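PDB 5WB5: putative eukaryotic translation initiation factor eIF-4E from Leishmania major, which probably binds the 7-methylguanosine cap of messenger RNA, including the cap-4 structure, and thereby takes part in initiating translation. Local coordinates for residues H21-A26 with A144-Y149; Y77-E82 with N140-T145; E82-K85 with E89-A92; P91-G96 with F163-V168; L178-S183 with E192-A197. All blocks are in the same frame, centred on the assembly; numbering follows the deposited sequence.

How the interactions relate
All five contacts belong to the cupped eIF4E fold, a curved antiparallel sheet backed by helices. Interactions 2 and 5 are buried and wholly apolar: each sets a helix, 133-147 or 188-200, on the convex side of the sheet. Interaction 1 uses the end of helix 133-147, but lies partly buried at the boundary with another protein chain, and adds an ion pair to a small apolar contact. Interactions 3 and 4 both use Ala-92 of the short helix 91-94 on the concave side; the first is a surface contact built round an aspartate cap, the second a buried one with a polar amide-hydroxyl pair. Strand pairing ties interactions 2, 4 and 5 together.

Interaction 1: H21-A26 with A144-Y149; sequences HKLQRA and ATVGEY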
# COMPACT_ATOMS: atom_id res chain seq x y z
N HIS A 21 12.18 12.32 -9.66
CA HIS A 21 12.34 12.47 -8.21
C HIS A 21 12.45 11.08 -7.60
O HIS A 21 11.45 10.43 -7.28
CB HIS A 21 11.17 13.26 -7.63
CG HIS A 21 11.08 14.66 -8.14
ND1 HIS A 21 10.74 14.96 -9.45
CD2 HIS A 21 11.30 15.85 -7.53
CE1 HIS A 21 10.75 16.27 -9.62
NE2 HIS A 21 11.08 16.83 -8.47
N LYS A 22 13.69 10.63 -7.41
CA LYS A 22 13.95 9.28 -6.96
C LYS A 22 13.49 9.08 -5.52
O LYS A 22 13.55 9.98 -4.69
CB LYS A 22 15.44 8.96 -7.07
N LEU A 23 13.05 7.85 -5.23
CA LEU A 23 12.63 7.45 -3.90
C LEU A 23 13.80 6.86 -3.13
O LEU A 23 14.81 6.45 -3.70
CB LEU A 23 11.50 6.43 -3.97
CG LEU A 23 10.20 6.87 -4.64
CD1 LEU A 23 9.27 5.68 -4.80
CD2 LEU A 23 9.53 7.96 -3.83
N GLN A 24 13.65 6.83 -1.80
CA GLN A 24 14.66 6.16 -0.98
C GLN A 24 14.70 4.67 -1.27
O GLN A 24 15.75 4.04 -1.13
CB GLN A 24 14.38 6.41 0.50
CG GLN A 24 15.40 5.79 1.44
CD GLN A 24 16.81 6.30 1.20
OE1 GLN A 24 17.03 7.50 1.06
NE2 GLN A 24 17.77 5.39 1.14
N ARG A 25 13.57 4.09 -1.68
CA ARG A 25 13.48 2.66 -1.92
C ARG A 25 12.47 2.40 -3.03
O ARG A 25 11.53 3.18 -3.22
CB ARG A 25 13.06 1.89 -0.66
CG ARG A 25 14.01 2.06 0.52
CD ARG A 25 13.54 1.27 1.73
NE ARG A 25 12.41 1.90 2.40
CZ ARG A 25 11.74 1.36 3.42
NH1 ARG A 25 12.09 0.16 3.88
NH2 ARG A 25 10.72 2.00 3.97
N ALA A 26 12.68 1.32 -3.77
CA ALA A 26 11.69 0.86 -4.72
C ALA A 26 10.57 0.14 -3.98
O ALA A 26 10.75 -0.37 -2.87
CB ALA A 26 12.32 -0.07 -5.76
N ALA A 144 2.84 8.39 2.59
CA ALA A 144 3.74 8.36 3.74
C ALA A 144 4.75 7.22 3.60
O ALA A 144 5.91 7.36 4.01
CB ALA A 144 2.94 8.21 5.03
N THR A 145 4.34 6.10 3.03
CA THR A 145 5.26 4.99 2.82
C THR A 145 6.37 5.40 1.86
O THR A 145 7.56 5.33 2.19
CB THR A 145 4.51 3.77 2.30
OG1 THR A 145 3.43 3.45 3.19
CG2 THR A 145 5.44 2.56 2.19
N VAL A 146 5.99 5.84 0.66
CA VAL A 146 7.00 6.15 -0.35
C VAL A 146 7.85 7.35 0.07
O VAL A 146 9.05 7.39 -0.18
CB VAL A 146 6.36 6.37 -1.74
CG1 VAL A 146 5.73 5.09 -2.24
CG2 VAL A 146 5.34 7.51 -1.69
N GLY A 147 7.23 8.33 0.73
CA GLY A 147 7.93 9.51 1.19
C GLY A 147 8.77 9.31 2.43
O GLY A 147 9.47 10.24 2.84
N GLU A 148 8.72 8.13 3.04
CA GLU A 148 9.57 7.76 4.16
C GLU A 148 9.29 8.57 5.42
O GLU A 148 10.15 8.67 6.30
CB GLU A 148 11.06 7.89 3.80
CG GLU A 148 11.50 6.95 2.70
CD GLU A 148 11.47 5.49 3.12
OE1 GLU A 148 11.41 5.23 4.34
OE2 GLU A 148 11.50 4.62 2.23
N TYR A 149 8.10 9.17 5.54
CA TYR A 149 7.69 9.81 6.78
C TYR A 149 6.65 8.98 7.53
O TYR A 149 5.88 9.52 8.33
CB TYR A 149 7.17 11.23 6.53
CG TYR A 149 6.07 11.38 5.51
CD1 TYR A 149 6.36 11.48 4.16
CD2 TYR A 149 4.74 11.49 5.90
CE1 TYR A 149 5.36 11.65 3.22
CE2 TYR A 149 3.73 11.66 4.96
CZ TYR A 149 4.05 11.74 3.62
OH TYR A 149 3.06 11.90 2.67
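Arg-25 and Glu-148 form a salt bridge that dominates this contact. The arginine presents the side of its guanidinium group, and both NE and NH2 point to one carboxylate oxygen: NE lies 2.9 Å from Glu-148 OE2 and NH2 lies 3.2 Å from the same OE2. That oxygen sits near the guanidinium plane and is met on its syn side, although the two flat groups are turned 49° apart. A weak third bond runs from Arg-25 NH2 to Glu-148 OE1. The bend in the arginine chain at chi3 (-75°) swings this edge toward the helix end. Arg-25 NH1 bonds instead to Gln-81 OE1 and Val-164 O, fixing the rotation of the guanidinium.

Van der Waals contacts lie alongside. Leu-23 puts CD2 3.7 Å from Val-146 O and 4.1 Å from Val-146 CB, a branched apolar group laid against the last helical turn. Gln-24 contributes its aliphatic base, CB resting 3.7 Å from Glu-148 CG; its OE1 accepts from the backbone of another protein chain.

The backbone explains the glutamate's position. Helix 133-147 ends in a Schellman motif. Glu-148, the first residue beyond the helix, has a positive phi (67°), and its side chain points toward the corner at 24-25.

Glu-148 OE1 also forms a salt bridge with a basic side chain of the other protein chain. One carboxylate thus answers two cations, which would probably favour its ionised form and couple the helix end to the bound partner.

Interaction 2: Y77-E82 with N140-T145; sequences YHFFQE and NVLMAT
Phe-79 lays one face of its ring under the CD2 methyl of Leu-142. The methyl stands 3.6 Å from the ring centroid and 18° off the ring normal, a CH-pi contact over the face, with Phe-79 CD2 and CG as the ring atoms nearest to it. A leucine suits this place because its branched end can send one methyl well beyond the helix backbone. On the phenylalanine side, the first torsion (chi1 -171°) carries the ring straight out from strand 75-81 toward helix 133-147.

Thr-145 meets the same ring differently. Its CG2 comes to the edge, near the ring plane, 4.0 Å from Phe-79 CE2. The hydroxyl is turned back to its own helix, where OG1 donates to Val-141 O over 2.7 Å. Thr-145 N also donates to that carbonyl oxygen, and the two donors approach from opposite faces of its plane. One branch of the threonine is therefore satisfied within the helix while the other behaves as an apolar group.

Around this core, Phe-79 also meets the Trp-27 ring with nearly parallel planes, and Phe-58 and Leu-62 of helix 55-64 touch Leu-142.

Since the contact is purely apolar, it relies on shape and burial of carbon, and the one polar group at its border brings no unanswered hydroxyl into the core.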
# COMPACT_ATOMS: atom_id res chain seq x y z
N TYR A 77 -4.75 -5.26 -1.61
CA TYR A 77 -3.58 -4.57 -2.11
C TYR A 77 -2.42 -4.79 -1.14
O TYR A 77 -2.58 -4.61 0.07
CB TYR A 77 -3.82 -3.06 -2.25
CG TYR A 77 -4.62 -2.60 -3.46
CD1 TYR A 77 -4.34 -3.09 -4.73
CD2 TYR A 77 -5.63 -1.67 -3.32
CE1 TYR A 77 -5.06 -2.66 -5.83
CE2 TYR A 77 -6.36 -1.23 -4.41
CZ TYR A 77 -6.07 -1.73 -5.67
OH TYR A 77 -6.80 -1.30 -6.75
N HIS A 78 -1.27 -5.17 -1.68
CA HIS A 78 -0.03 -5.23 -0.92
C HIS A 78 0.95 -4.24 -1.54
O HIS A 78 0.96 -4.08 -2.76
CB HIS A 78 0.58 -6.63 -0.91
CG HIS A 78 -0.41 -7.73 -0.63
ND1 HIS A 78 -0.48 -8.36 0.59
CD2 HIS A 78 -1.36 -8.30 -1.41
CE1 HIS A 78 -1.43 -9.28 0.55
NE2 HIS A 78 -1.98 -9.26 -0.65
N PHE A 79 1.76 -3.60 -0.72
CA PHE A 79 2.71 -2.60 -1.19
C PHE A 79 3.96 -2.74 -0.32
O PHE A 79 3.96 -2.28 0.82
CB PHE A 79 2.11 -1.20 -1.11
CG PHE A 79 2.94 -0.14 -1.77
CD1 PHE A 79 2.96 -0.02 -3.15
CD2 PHE A 79 3.68 0.76 -1.01
CE1 PHE A 79 3.72 0.97 -3.76
CE2 PHE A 79 4.44 1.74 -1.62
CZ PHE A 79 4.45 1.85 -2.99
N PHE A 80 4.99 -3.38 -0.86
CA PHE A 80 6.15 -3.77 -0.05
C PHE A 80 7.44 -3.37 -0.73
O PHE A 80 7.51 -3.27 -1.96
CB PHE A 80 6.16 -5.29 0.20
CG PHE A 80 5.30 -5.71 1.36
CD1 PHE A 80 3.92 -5.60 1.28
CD2 PHE A 80 5.87 -6.21 2.52
CE1 PHE A 80 3.13 -5.98 2.35
CE2 PHE A 80 5.09 -6.59 3.58
CZ PHE A 80 3.71 -6.48 3.50
N GLN A 81 8.48 -3.14 0.08
CA GLN A 81 9.78 -2.81 -0.48
C GLN A 81 10.18 -3.87 -1.51
O GLN A 81 9.85 -5.05 -1.38
CB GLN A 81 10.84 -2.72 0.62
CG GLN A 81 12.26 -2.59 0.09
CD GLN A 81 13.26 -2.23 1.17
OE1 GLN A 81 12.89 -1.96 2.31
NE2 GLN A 81 14.54 -2.21 0.81
N GLU A 82 10.90 -3.43 -2.54
CA GLU A 82 11.33 -4.35 -3.58
C GLU A 82 12.22 -5.43 -2.99
O GLU A 82 13.07 -5.15 -2.13
CB GLU A 82 12.06 -3.60 -4.69
CG GLU A 82 12.27 -4.43 -5.95
CD GLU A 82 12.86 -3.63 -7.09
OE1 GLU A 82 13.51 -2.60 -6.82
OE2 GLU A 82 12.67 -4.02 -8.26
N ASN A 140 -3.10 8.52 1.58
CA ASN A 140 -2.22 9.17 2.54
C ASN A 140 -1.18 8.20 3.08
O ASN A 140 0.01 8.55 3.19
CB ASN A 140 -3.04 9.77 3.69
CG ASN A 140 -3.81 11.00 3.27
OD1 ASN A 140 -3.50 11.65 2.27
ND2 ASN A 140 -4.83 11.35 4.05
N VAL A 141 -1.59 6.98 3.40
CA VAL A 141 -0.64 6.01 3.94
C VAL A 141 0.36 5.58 2.87
O VAL A 141 1.54 5.37 3.15
CB VAL A 141 -1.38 4.80 4.54
CG1 VAL A 141 -0.40 3.75 5.03
CG2 VAL A 141 -2.28 5.26 5.68
N LEU A 142 -0.10 5.45 1.62
CA LEU A 142 0.83 5.12 0.55
C LEU A 142 1.86 6.22 0.35
O LEU A 142 3.06 5.95 0.18
CB LEU A 142 0.06 4.85 -0.74
CG LEU A 142 -0.44 3.42 -0.93
CD1 LEU A 142 -1.53 3.38 -2.00
CD2 LEU A 142 0.73 2.51 -1.32
N MET A 143 1.41 7.48 0.38
CA MET A 143 2.33 8.61 0.21
C MET A 143 3.31 8.68 1.37
O MET A 143 4.48 9.01 1.18
CB MET A 143 1.55 9.92 0.10
CG MET A 143 0.80 10.09 -1.22
SD MET A 143 0.01 11.70 -1.39
CE MET A 143 -1.13 11.66 -0.02
N ALA A 144 2.84 8.39 2.59
CA ALA A 144 3.74 8.36 3.74
C ALA A 144 4.75 7.22 3.60
O ALA A 144 5.91 7.36 4.01
CB ALA A 144 2.94 8.21 5.03
N THR A 145 4.34 6.10 3.03
CA THR A 145 5.26 4.99 2.82
C THR A 145 6.37 5.40 1.86
O THR A 145 7.56 5.33 2.19
CB THR A 145 4.51 3.77 2.30
OG1 THR A 145 3.43 3.45 3.19
CG2 THR A 145 5.44 2.56 2.19

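Interaction 3: E82-K85 with E89-A92; sequences EGVK and EDPA
Lys-85 and Asp-90 are joined by a backbone-to-side-chain hydrogen bond, the one polar link between 82-85 and 89-92. Lys-85 N donates to Asp-90 OD2; the modelled separation is implausibly short for such a bond, so its exact length is doubtful at this resolution. The aspartate's other oxygen serves the residue two further along: OD1 accepts from Ala-92 N at 2.7 Å, with a nearly straight N-H...O angle of 168°. This donor arrives on the anti side of OD1, 21° out of the carboxylate plane. Asp-90 has CG anti to its own N (chi1 -171°), and with OD1 given to the cap, OD2 is the oxygen left facing the Lys-85 amide. The lysine's extended chain goes elsewhere, its NZ forming a salt bridge with Glu-43.

Apolar packing lies beside the carboxylate. Val-84 brings CG1 to 3.6 Å and CG2 to 4.0 Å from Ala-92 CB. The small alanine methyl lets the first helical turn come close to a beta-branched neighbour.

Gly-83, whose positive phi suits glycine, helps turn the chain into this loop. Asp-90 is the N-cap of the short, weakly bonded helix 91-94, with Pro-91 in the first turn, where proline's missing N-H costs nothing. The loop so closed carries the Met-Trp-Glu-Asp sequence of the eIF4E family, whose tryptophan and glutamate bind the cap guanine in relatives.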
# COMPACT_ATOMS: atom_id res chain seq x y z
N GLU A 82 10.90 -3.43 -2.54
CA GLU A 82 11.33 -4.35 -3.58
C GLU A 82 12.22 -5.43 -2.99
O GLU A 82 13.07 -5.15 -2.13
CB GLU A 82 12.06 -3.60 -4.69
CG GLU A 82 12.27 -4.43 -5.95
CD GLU A 82 12.86 -3.63 -7.09
OE1 GLU A 82 13.51 -2.60 -6.82
OE2 GLU A 82 12.67 -4.02 -8.26
N GLY A 83 12.04 -6.66 -3.46
CA GLY A 83 12.75 -7.78 -2.89
C GLY A 83 12.21 -8.25 -1.56
O GLY A 83 12.91 -8.95 -0.83
N VAL A 84 10.97 -7.88 -1.23
CA VAL A 84 10.35 -8.26 0.04
C VAL A 84 8.93 -8.72 -0.28
O VAL A 84 8.09 -7.92 -0.69
CB VAL A 84 10.33 -7.11 1.05
CG1 VAL A 84 9.60 -7.51 2.32
CG2 VAL A 84 11.75 -6.66 1.37
N LYS A 85 8.67 -10.01 -0.08
CA LYS A 85 7.34 -10.54 -0.33
C LYS A 85 6.41 -10.20 0.83
O LYS A 85 6.85 -10.10 1.98
CB LYS A 85 7.39 -12.05 -0.52
CG LYS A 85 8.28 -12.51 -1.67
CD LYS A 85 8.29 -14.03 -1.79
CE LYS A 85 9.21 -14.50 -2.91
NZ LYS A 85 9.27 -15.99 -3.01
N GLU A 89 6.91 -15.64 5.82
CA GLU A 89 8.07 -16.44 5.43
C GLU A 89 9.20 -15.58 4.89
O GLU A 89 10.34 -16.04 4.82
CB GLU A 89 7.67 -17.49 4.39
CG GLU A 89 6.74 -18.58 4.91
CD GLU A 89 5.28 -18.15 4.94
OE1 GLU A 89 4.99 -16.98 4.59
OE2 GLU A 89 4.42 -18.98 5.30
N ASP A 90 8.91 -14.34 4.50
CA ASP A 90 9.95 -13.45 4.02
C ASP A 90 10.92 -13.14 5.16
O ASP A 90 10.48 -12.84 6.27
CB ASP A 90 9.33 -12.16 3.49
CG ASP A 90 10.34 -11.28 2.77
OD1 ASP A 90 11.41 -11.01 3.34
OD2 ASP A 90 10.05 -10.86 1.63
N PRO A 91 12.24 -13.20 4.93
CA PRO A 91 13.18 -12.86 6.00
C PRO A 91 12.98 -11.45 6.55
O PRO A 91 13.35 -11.18 7.70
CB PRO A 91 14.55 -13.01 5.34
CG PRO A 91 14.32 -13.95 4.21
CD PRO A 91 12.93 -13.68 3.72
N ALA A 92 12.41 -10.54 5.75
CA ALA A 92 12.19 -9.18 6.22
C ALA A 92 11.06 -9.11 7.24
O ALA A 92 11.05 -8.21 8.09
CB ALA A 92 11.89 -8.26 5.04

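Interaction 4: P91-G96 with F163-V168; sequences PANKKG and FVTGIV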
# COMPACT_ATOMS: atom_id res chain seq x y z
N PRO A 91 12.24 -13.20 4.93
CA PRO A 91 13.18 -12.86 6.00
C PRO A 91 12.98 -11.45 6.55
O PRO A 91 13.35 -11.18 7.70
CB PRO A 91 14.55 -13.01 5.34
CG PRO A 91 14.32 -13.95 4.21
CD PRO A 91 12.93 -13.68 3.72
N ALA A 92 12.41 -10.54 5.75
CA ALA A 92 12.19 -9.18 6.22
C ALA A 92 11.06 -9.11 7.24
O ALA A 92 11.05 -8.21 8.09
CB ALA A 92 11.89 -8.26 5.04
N ASN A 93 10.12 -10.05 7.18
CA ASN A 93 8.95 -10.04 8.06
C ASN A 93 8.98 -11.15 9.10
O ASN A 93 8.04 -11.25 9.89
CB ASN A 93 7.67 -10.17 7.22
CG ASN A 93 7.58 -9.11 6.14
OD1 ASN A 93 7.90 -7.95 6.37
ND2 ASN A 93 7.14 -9.52 4.96
N LYS A 94 10.02 -11.98 9.12
CA LYS A 94 10.04 -13.12 10.04
C LYS A 94 10.04 -12.65 11.49
O LYS A 94 9.23 -13.12 12.30
CB LYS A 94 11.26 -14.00 9.75
CG LYS A 94 12.60 -13.33 10.01
CD LYS A 94 13.77 -14.20 9.60
CE LYS A 94 15.09 -13.49 9.84
NZ LYS A 94 16.27 -14.38 9.63
N LYS A 95 10.93 -11.73 11.84
CA LYS A 95 11.03 -11.26 13.22
C LYS A 95 9.97 -10.21 13.55
O LYS A 95 9.56 -10.10 14.70
CB LYS A 95 12.42 -10.68 13.49
CG LYS A 95 13.55 -11.70 13.45
CD LYS A 95 14.90 -11.03 13.64
CE LYS A 95 16.03 -12.05 13.59
NZ LYS A 95 17.37 -11.40 13.71
N GLY A 96 9.53 -9.46 12.55
CA GLY A 96 8.62 -8.36 12.78
C GLY A 96 7.17 -8.81 12.85
O GLY A 96 6.85 -9.99 12.98
N PHE A 163 12.76 -0.01 9.12
CA PHE A 163 11.80 -0.54 10.09
C PHE A 163 10.48 -0.94 9.45
O PHE A 163 9.89 -1.95 9.84
CB PHE A 163 11.54 0.50 11.19
CG PHE A 163 10.45 0.11 12.14
CD1 PHE A 163 10.61 -0.98 12.98
CD2 PHE A 163 9.28 0.84 12.21
CE1 PHE A 163 9.61 -1.34 13.87
CE2 PHE A 163 8.28 0.49 13.10
CZ PHE A 163 8.44 -0.61 13.92
N VAL A 164 10.00 -0.17 8.48
CA VAL A 164 8.77 -0.49 7.77
C VAL A 164 9.12 -1.26 6.51
O VAL A 164 9.94 -0.82 5.70
CB VAL A 164 7.99 0.80 7.44
CG1 VAL A 164 6.77 0.49 6.58
CG2 VAL A 164 7.58 1.50 8.72
N THR A 165 8.50 -2.43 6.34
CA THR A 165 8.73 -3.26 5.17
C THR A 165 7.60 -3.18 4.15
O THR A 165 7.84 -3.38 2.95
CB THR A 165 8.92 -4.72 5.57
OG1 THR A 165 7.74 -5.21 6.21
CG2 THR A 165 10.10 -4.86 6.52
N GLY A 166 6.37 -2.92 4.59
CA GLY A 166 5.29 -2.80 3.64
C GLY A 166 3.98 -2.44 4.30
O GLY A 166 3.92 -2.18 5.50
N ILE A 167 2.92 -2.43 3.48
CA ILE A 167 1.57 -2.15 3.94
C ILE A 167 0.60 -3.01 3.14
O ILE A 167 0.90 -3.47 2.04
CB ILE A 167 1.17 -0.66 3.82
CG1 ILE A 167 1.29 -0.19 2.37
CG2 ILE A 167 2.03 0.19 4.74
CD1 ILE A 167 0.73 1.20 2.14
N VAL A 168 -0.59 -3.21 3.71
CA VAL A 168 -1.61 -4.07 3.13
C VAL A 168 -2.97 -3.45 3.41
O VAL A 168 -3.30 -3.14 4.56
CB VAL A 168 -1.55 -5.51 3.68
CG1 VAL A 168 -2.61 -6.39 3.02
CG2 VAL A 168 -0.17 -6.12 3.49
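Asn-93 keeps CG beside its backbone N (chi1 -54°), and Thr-165 holds OG1 between its own N and carbonyl carbon (chi1 62°); together these torsions turn the amide and the hydroxyl to each other. Asn-93 OD1 lies 2.7 Å from Thr-165 OG1. A second acceptor, Trp-181 O, is also in range of the hydroxyl, so its single proton has two possible destinations. Asparagine suits the place because its two ends have different tasks: while OD1 meets the hydroxyl, ND2 donates to Met-87 O, which limits rotation of the amide. Phe-80 and Trp-181 also touch the asparagine side chain.

The threonine stands at a classic beta bulge, in which Thr-165 and Gly-166 of strand 164-171 both face Trp-181 of the neighbouring strand 175-182. The extra residue locally offsets the pairing of these two inner strands of the eIF4E sheet, and Thr-165 presents its side chain to the concave face, where the short helix 91-94 lies. Gly-166 takes a nearly fully extended backbone, a form that the absence of a side chain makes easy.

The other branch of Thr-165 provides the apolar part. Its CG2 comes 3.8 Å from Ala-92 O and 4.1 Å from Ala-92 CB, so a beta-branched residue touches both the methyl and the backbone of the helix. The backbone of Asn-93 is held as well: its O accepts from His-215 ND1, and Gly-96 pairs through its backbone with the same histidine.

Interaction 5: L178-S183 with E192-A197; sequences LAVWVS and EALKKA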
# COMPACT_ATOMS: atom_id res chain seq x y z
N LEU A 178 -6.53 -2.06 7.31
CA LEU A 178 -5.25 -1.46 6.96
C LEU A 178 -4.18 -2.06 7.86
O LEU A 178 -4.43 -2.30 9.04
CB LEU A 178 -5.30 0.06 7.13
CG LEU A 178 -3.99 0.80 6.90
CD1 LEU A 178 -3.53 0.67 5.47
CD2 LEU A 178 -4.15 2.26 7.27
N ALA A 179 -3.01 -2.32 7.30
CA ALA A 179 -1.94 -2.95 8.06
C ALA A 179 -0.60 -2.41 7.60
O ALA A 179 -0.37 -2.25 6.40
CB ALA A 179 -1.98 -4.48 7.89
N VAL A 180 0.27 -2.12 8.55
CA VAL A 180 1.64 -1.70 8.30
C VAL A 180 2.55 -2.81 8.82
O VAL A 180 2.62 -3.04 10.03
CB VAL A 180 1.96 -0.36 8.97
CG1 VAL A 180 3.39 0.08 8.65
CG2 VAL A 180 0.96 0.70 8.53
N TRP A 181 3.21 -3.51 7.90
CA TRP A 181 4.12 -4.60 8.24
C TRP A 181 5.51 -4.03 8.48
O TRP A 181 6.12 -3.46 7.56
CB TRP A 181 4.16 -5.65 7.13
CG TRP A 181 2.91 -6.46 6.99
CD1 TRP A 181 1.63 -6.04 7.20
CD2 TRP A 181 2.83 -7.83 6.60
NE1 TRP A 181 0.75 -7.07 6.96
CE2 TRP A 181 1.46 -8.19 6.59
CE3 TRP A 181 3.77 -8.80 6.25
CZ2 TRP A 181 1.02 -9.46 6.25
CZ3 TRP A 181 3.33 -10.07 5.91
CH2 TRP A 181 1.97 -10.39 5.91
N VAL A 182 6.01 -4.21 9.70
CA VAL A 182 7.34 -3.77 10.10
C VAL A 182 8.28 -4.97 10.12
O VAL A 182 7.90 -6.07 9.70
CB VAL A 182 7.30 -3.07 11.48
CG1 VAL A 182 6.34 -1.90 11.45
CG2 VAL A 182 6.90 -4.06 12.57
N SER A 183 9.50 -4.77 10.62
CA SER A 183 10.52 -5.81 10.62
C SER A 183 10.96 -6.24 12.01
O SER A 183 11.35 -7.40 12.18
CB SER A 183 11.76 -5.33 9.85
OG SER A 183 12.35 -4.20 10.47
N GLU A 192 5.32 2.73 18.78
CA GLU A 192 4.55 3.89 19.22
C GLU A 192 4.63 5.02 18.20
O GLU A 192 3.62 5.70 17.94
CB GLU A 192 5.06 4.35 20.59
CG GLU A 192 4.31 5.53 21.18
CD GLU A 192 4.90 5.99 22.50
OE1 GLU A 192 5.78 5.29 23.04
OE2 GLU A 192 4.47 7.06 23.00
N ALA A 193 5.82 5.26 17.63
CA ALA A 193 5.97 6.26 16.58
C ALA A 193 5.14 5.90 15.35
O ALA A 193 4.51 6.77 14.74
CB ALA A 193 7.45 6.40 16.20
N LEU A 194 5.09 4.61 15.00
CA LEU A 194 4.24 4.19 13.89
C LEU A 194 2.77 4.38 14.24
O LEU A 194 1.96 4.71 13.37
CB LEU A 194 4.54 2.74 13.53
CG LEU A 194 3.66 2.17 12.42
CD1 LEU A 194 3.71 3.03 11.16
CD2 LEU A 194 4.10 0.75 12.11
N LYS A 195 2.40 4.17 15.50
CA LYS A 195 1.01 4.36 15.91
C LYS A 195 0.56 5.80 15.70
O LYS A 195 -0.44 6.05 15.02
CB LYS A 195 0.83 3.95 17.38
CG LYS A 195 0.80 2.45 17.63
CD LYS A 195 0.89 2.11 19.11
CE LYS A 195 -0.36 2.53 19.87
NZ LYS A 195 -0.25 2.25 21.33
N LYS A 196 1.28 6.76 16.29
CA LYS A 196 0.93 8.16 16.07
C LYS A 196 0.94 8.52 14.59
O LYS A 196 0.02 9.19 14.11
CB LYS A 196 1.89 9.09 16.83
CG LYS A 196 1.51 10.57 16.78
CD LYS A 196 2.54 11.41 17.55
CE LYS A 196 2.22 11.49 19.04
NZ LYS A 196 1.01 12.31 19.29
N ALA A 197 1.96 8.08 13.84
CA ALA A 197 2.02 8.41 12.42
C ALA A 197 0.79 7.89 11.69
O ALA A 197 0.11 8.64 10.97
CB ALA A 197 3.29 7.84 11.80
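Val-180 and Leu-194 mark the nearest approach of strand 175-182 and helix 188-200 within 178-183 and 192-197, their CA atoms 8.5 Å apart, a separation too wide for backbone contact and bridged by side chains. Val-180 and Val-182 are two residues apart in the extended strand, so both CB atoms point to the helix, while the intervening Trp-181 turns to the other face.

Between these two segments one leucine makes the contact. A trans first torsion (chi1 177°) extends the branched end of Leu-194 toward the strand. It meets Val-180 tip to tip, with CD2 at 3.6 Å and CD1 at 3.9 Å from Val-180 CG1. The same CD2 lies 3.5 Å from Val-182 CG1, whose side chain it passes at a slant, so that one methyl touches both valines. Valine suits a strand that must present a firm apolar surface, and leucine suits a helix whose side chain has to span the gap.

Leu-99 of strand 97-104 and Leu-150 also touch Leu-194, and Leu-198 of the helix adds to the cover of Val-180, while Lys-195 and Lys-196 are exposed. The helix is thus amphipathic, and burial of hydrocarbon, without any polar bond between the two segments, holds it on the convex side of the sheet.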